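Local coordinates for protein phosphoribosylaminoimidazole carboxylase (PDB 4JA0) that probably catalyses two steps of de novo purine biosynthesis, with AIR carboxylase and SAICAR synthetase activities joined in one chain, at residues Ala375-Ile378 with Ser382-Leu385; Thr125-Glu130 with Ile175-Glu180. One frame throughout, in Å; residues are numbered along the deposited sequence.

Contact 1: residues Ala375-Ile378 with Ser382-Leu385; sequences ATVI and SAAL
V377, with its chi1 of 128°, sends CG1 toward the start of helix 380-391, while S382 turns OG to lie between its own backbone N and carbonyl carbon (chi1 60°), facing that methyl. The setting is the AIR carboxylase part of the enzyme, a flavodoxin-like fold whose parallel sheet ends, within this chain, at strand 375-376. Just past the strand the chain turns and enters the helix, and V377 bridges the two. C374 and L372 of a second subunit pack on V377 and S382 respectively. V377 CG1 lies 3.6 Å from A383 CB, methyl against methyl, and also reaches S382 OG at 3.5 Å. A branched valine suits this place because CG1 spans the side chains of S382 and A383 while CG2 lies more loosely by the helix backbone, 4.1 Å from S382 O. Alanine is small enough for the backbones to come near, V377 CA and A383 CA being 6.0 Å apart. Serine can meet a methyl here because its hydroxyl has a polar partner, which ties up a buried polar atom: S382 OG is hydrogen-bonded to the carbonyl O of Y379 in the intervening turn.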
# COMPACT_ATOMS: atom_id res chain seq x y z
N ALA A 375 -9.34 -18.51 11.22
CA ALA A 375 -9.57 -17.11 11.64
C ALA A 375 -8.24 -16.46 12.01
O ALA A 375 -7.30 -17.15 12.44
CB ALA A 375 -10.56 -17.02 12.83
N THR A 376 -8.17 -15.14 11.90
CA THR A 376 -6.91 -14.43 12.08
C THR A 376 -6.99 -13.34 13.16
O THR A 376 -8.00 -12.60 13.31
CB THR A 376 -6.41 -13.85 10.74
OG1 THR A 376 -6.23 -14.91 9.79
CG2 THR A 376 -5.10 -13.09 10.92
N VAL A 377 -5.92 -13.30 13.94
CA VAL A 377 -5.76 -12.41 15.08
C VAL A 377 -4.33 -11.86 14.96
O VAL A 377 -3.49 -12.48 14.31
CB VAL A 377 -5.97 -13.24 16.37
CG1 VAL A 377 -4.82 -13.05 17.35
CG2 VAL A 377 -7.30 -12.94 17.02
N ILE A 378 -4.04 -10.71 15.54
CA ILE A 378 -2.75 -10.06 15.29
C ILE A 378 -1.83 -9.88 16.53
O ILE A 378 -0.61 -9.66 16.38
CB ILE A 378 -3.00 -8.74 14.54
CG1 ILE A 378 -2.63 -8.90 13.08
CG2 ILE A 378 -2.27 -7.55 15.16
CD1 ILE A 378 -2.78 -7.58 12.34
N SER A 382 -4.48 -11.38 22.38
CA SER A 382 -5.80 -11.53 21.80
C SER A 382 -6.05 -12.93 21.24
O SER A 382 -7.19 -13.34 21.08
CB SER A 382 -6.05 -10.45 20.74
OG SER A 382 -5.09 -10.54 19.71
N ALA A 383 -4.99 -13.68 20.96
CA ALA A 383 -5.17 -15.04 20.46
C ALA A 383 -5.53 -15.95 21.61
O ALA A 383 -6.38 -16.83 21.48
CB ALA A 383 -3.92 -15.54 19.75
N ALA A 384 -4.89 -15.73 22.76
CA ALA A 384 -5.20 -16.53 23.94
C ALA A 384 -6.65 -16.27 24.36
O ALA A 384 -7.34 -17.19 24.79
CB ALA A 384 -4.23 -16.20 25.07
N LEU A 385 -7.09 -15.03 24.22
CA LEU A 385 -8.45 -14.65 24.55
C LEU A 385 -9.47 -15.33 23.63
O LEU A 385 -10.51 -15.79 24.09
CB LEU A 385 -8.59 -13.12 24.49
CG LEU A 385 -7.99 -12.26 25.61
CD1 LEU A 385 -8.09 -10.79 25.28
CD2 LEU A 385 -8.70 -12.53 26.94

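Contact 2: residues Thr125-Glu130 with Ile175-Glu180; sequences TPPKQE and IFEILE
P127 meets F176 and E177 where strand 123-132, part of the antiparallel second sheet of the SAICAR synthetase region, passes helix 162-183. The apolar part of the contact is small: P127 CG approaches F176 CD2 at 4.2 Å, the pyrrolidine ring meeting the phenyl group at a slant. F176 holds CG anti to its backbone N (chi1 178°), which extends the ring from the helix toward the strand, and L190 of strand 188-200 packs against it too. Proline suits its place just after the corner at T125-P126, whose peptide bond is cis, offering a compact, rigid hydrocarbon surface there.

The charged groups are engaged mostly with arginines. The side chain of E177, extended beyond CG, runs across P127 at about a right angle. Its carboxylate forms a salt bridge through OE1 with R403 of the C-terminal helix 396-420, so E177 links helix 162-183 to helix 396-420. E180, one turn on from F176, pairs through OE1 with R105, a residue that P127 and F176 also touch.

Backbone bonding keeps the helix regular, with E180 N donating to F176 O at 2.7 Å. The other oxygen of the E177 carboxylate, OE2, lies 4.1 Å from P127 CD.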
# COMPACT_ATOMS: atom_id res chain seq x y z
N THR A 125 -33.03 -8.49 31.40
CA THR A 125 -31.90 -8.60 30.53
C THR A 125 -31.35 -7.22 30.20
O THR A 125 -31.96 -6.48 29.43
CB THR A 125 -32.29 -9.32 29.24
OG1 THR A 125 -32.63 -10.70 29.49
CG2 THR A 125 -31.14 -9.32 28.42
N PRO A 126 -30.19 -6.86 30.77
CA PRO A 126 -29.32 -7.62 31.66
C PRO A 126 -29.95 -7.74 33.05
O PRO A 126 -31.02 -7.17 33.28
CB PRO A 126 -28.05 -6.76 31.69
CG PRO A 126 -28.50 -5.44 31.50
CD PRO A 126 -29.66 -5.51 30.55
N PRO A 127 -29.32 -8.51 33.96
CA PRO A 127 -29.94 -8.66 35.27
C PRO A 127 -30.16 -7.32 35.94
O PRO A 127 -29.29 -6.44 35.89
CB PRO A 127 -28.90 -9.47 36.06
CG PRO A 127 -28.12 -10.18 35.04
CD PRO A 127 -28.04 -9.26 33.87
N LYS A 128 -31.34 -7.18 36.53
CA LYS A 128 -31.71 -6.01 37.31
C LYS A 128 -30.83 -5.96 38.54
O LYS A 128 -30.60 -7.00 39.19
CB LYS A 128 -33.16 -6.13 37.76
CG LYS A 128 -33.82 -4.84 38.25
CD LYS A 128 -34.42 -4.06 37.11
CE LYS A 128 -35.03 -2.78 37.60
NZ LYS A 128 -35.63 -2.04 36.46
N GLN A 129 -30.32 -4.78 38.88
CA GLN A 129 -29.52 -4.66 40.08
C GLN A 129 -29.98 -3.47 40.92
O GLN A 129 -30.06 -2.35 40.43
CB GLN A 129 -28.01 -4.70 39.74
CG GLN A 129 -27.11 -3.62 40.30
CD GLN A 129 -26.98 -3.59 41.81
OE1 GLN A 129 -27.63 -4.35 42.53
NE2 GLN A 129 -26.15 -2.70 42.30
N GLU A 130 -30.35 -3.75 42.18
CA GLU A 130 -30.92 -2.77 43.10
C GLU A 130 -30.16 -2.68 44.41
O GLU A 130 -29.45 -3.60 44.81
CB GLU A 130 -32.38 -3.10 43.38
CG GLU A 130 -33.19 -3.13 42.12
CD GLU A 130 -34.62 -3.58 42.31
OE1 GLU A 130 -34.86 -4.53 43.09
OE2 GLU A 130 -35.50 -2.97 41.65
N ILE A 175 -21.03 -11.43 39.73
CA ILE A 175 -21.09 -12.54 40.69
C ILE A 175 -22.37 -13.34 40.50
O ILE A 175 -22.37 -14.57 40.55
CB ILE A 175 -21.02 -12.01 42.13
CG1 ILE A 175 -19.59 -11.57 42.43
CG2 ILE A 175 -21.51 -13.05 43.14
CD1 ILE A 175 -19.50 -10.67 43.63
N PHE A 176 -23.47 -12.62 40.27
CA PHE A 176 -24.71 -13.26 39.92
C PHE A 176 -24.54 -14.08 38.62
O PHE A 176 -24.96 -15.23 38.55
CB PHE A 176 -25.81 -12.23 39.71
CG PHE A 176 -27.10 -12.83 39.30
CD1 PHE A 176 -28.02 -13.24 40.25
CD2 PHE A 176 -27.37 -13.09 37.95
CE1 PHE A 176 -29.20 -13.84 39.85
CE2 PHE A 176 -28.54 -13.69 37.55
CZ PHE A 176 -29.46 -14.06 38.49
N GLU A 177 -23.92 -13.50 37.60
CA GLU A 177 -23.80 -14.18 36.33
C GLU A 177 -22.96 -15.46 36.42
O GLU A 177 -23.32 -16.51 35.86
CB GLU A 177 -23.20 -13.23 35.30
CG GLU A 177 -24.18 -12.18 34.77
CD GLU A 177 -23.48 -11.09 33.96
OE1 GLU A 177 -22.25 -10.93 34.14
OE2 GLU A 177 -24.15 -10.41 33.15
N ILE A 178 -21.88 -15.40 37.20
CA ILE A 178 -21.02 -16.55 37.44
C ILE A 178 -21.74 -17.69 38.14
O ILE A 178 -21.70 -18.82 37.68
CB ILE A 178 -19.82 -16.14 38.33
CG1 ILE A 178 -18.88 -15.24 37.54
CG2 ILE A 178 -19.09 -17.38 38.87
CD1 ILE A 178 -17.79 -14.66 38.37
N LEU A 179 -22.41 -17.36 39.23
CA LEU A 179 -23.16 -18.33 40.01
C LEU A 179 -24.37 -18.84 39.24
O LEU A 179 -24.76 -20.01 39.38
CB LEU A 179 -23.61 -17.72 41.34
CG LEU A 179 -22.44 -17.28 42.22
CD1 LEU A 179 -22.98 -16.59 43.44
CD2 LEU A 179 -21.60 -18.48 42.62
N GLU A 180 -24.94 -17.97 38.41
CA GLU A 180 -26.07 -18.33 37.58
C GLU A 180 -25.61 -19.45 36.67
O GLU A 180 -26.32 -20.44 36.46
CB GLU A 180 -26.56 -17.13 36.75
CG GLU A 180 -27.81 -17.42 35.93
CD GLU A 180 -28.30 -16.28 35.03
OE1 GLU A 180 -29.53 -16.27 34.74
OE2 GLU A 180 -27.50 -15.41 34.60

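In the fold
Following the chain from the N terminus, contact 2 comes first: it closes a loop of 44 residues between strand 123-132 and helix 162-183, and so ties the second antiparallel sheet of the SAICAR synthetase region to a helix packed on it. Contact 1 comes later, in the AIR carboxylase region, and closes a short link of three residues, two of them already helical, between helix 380-391 and strand 375-376, outermost within this chain, with T376 bonding by its backbone to a second subunit. The two are in series, neither nested nor crossed, with centres 29 Å apart. Beyond contact 1 the chain continues into helix 396-420, which comes back to helix 162-183. A second subunit packs against both contacts.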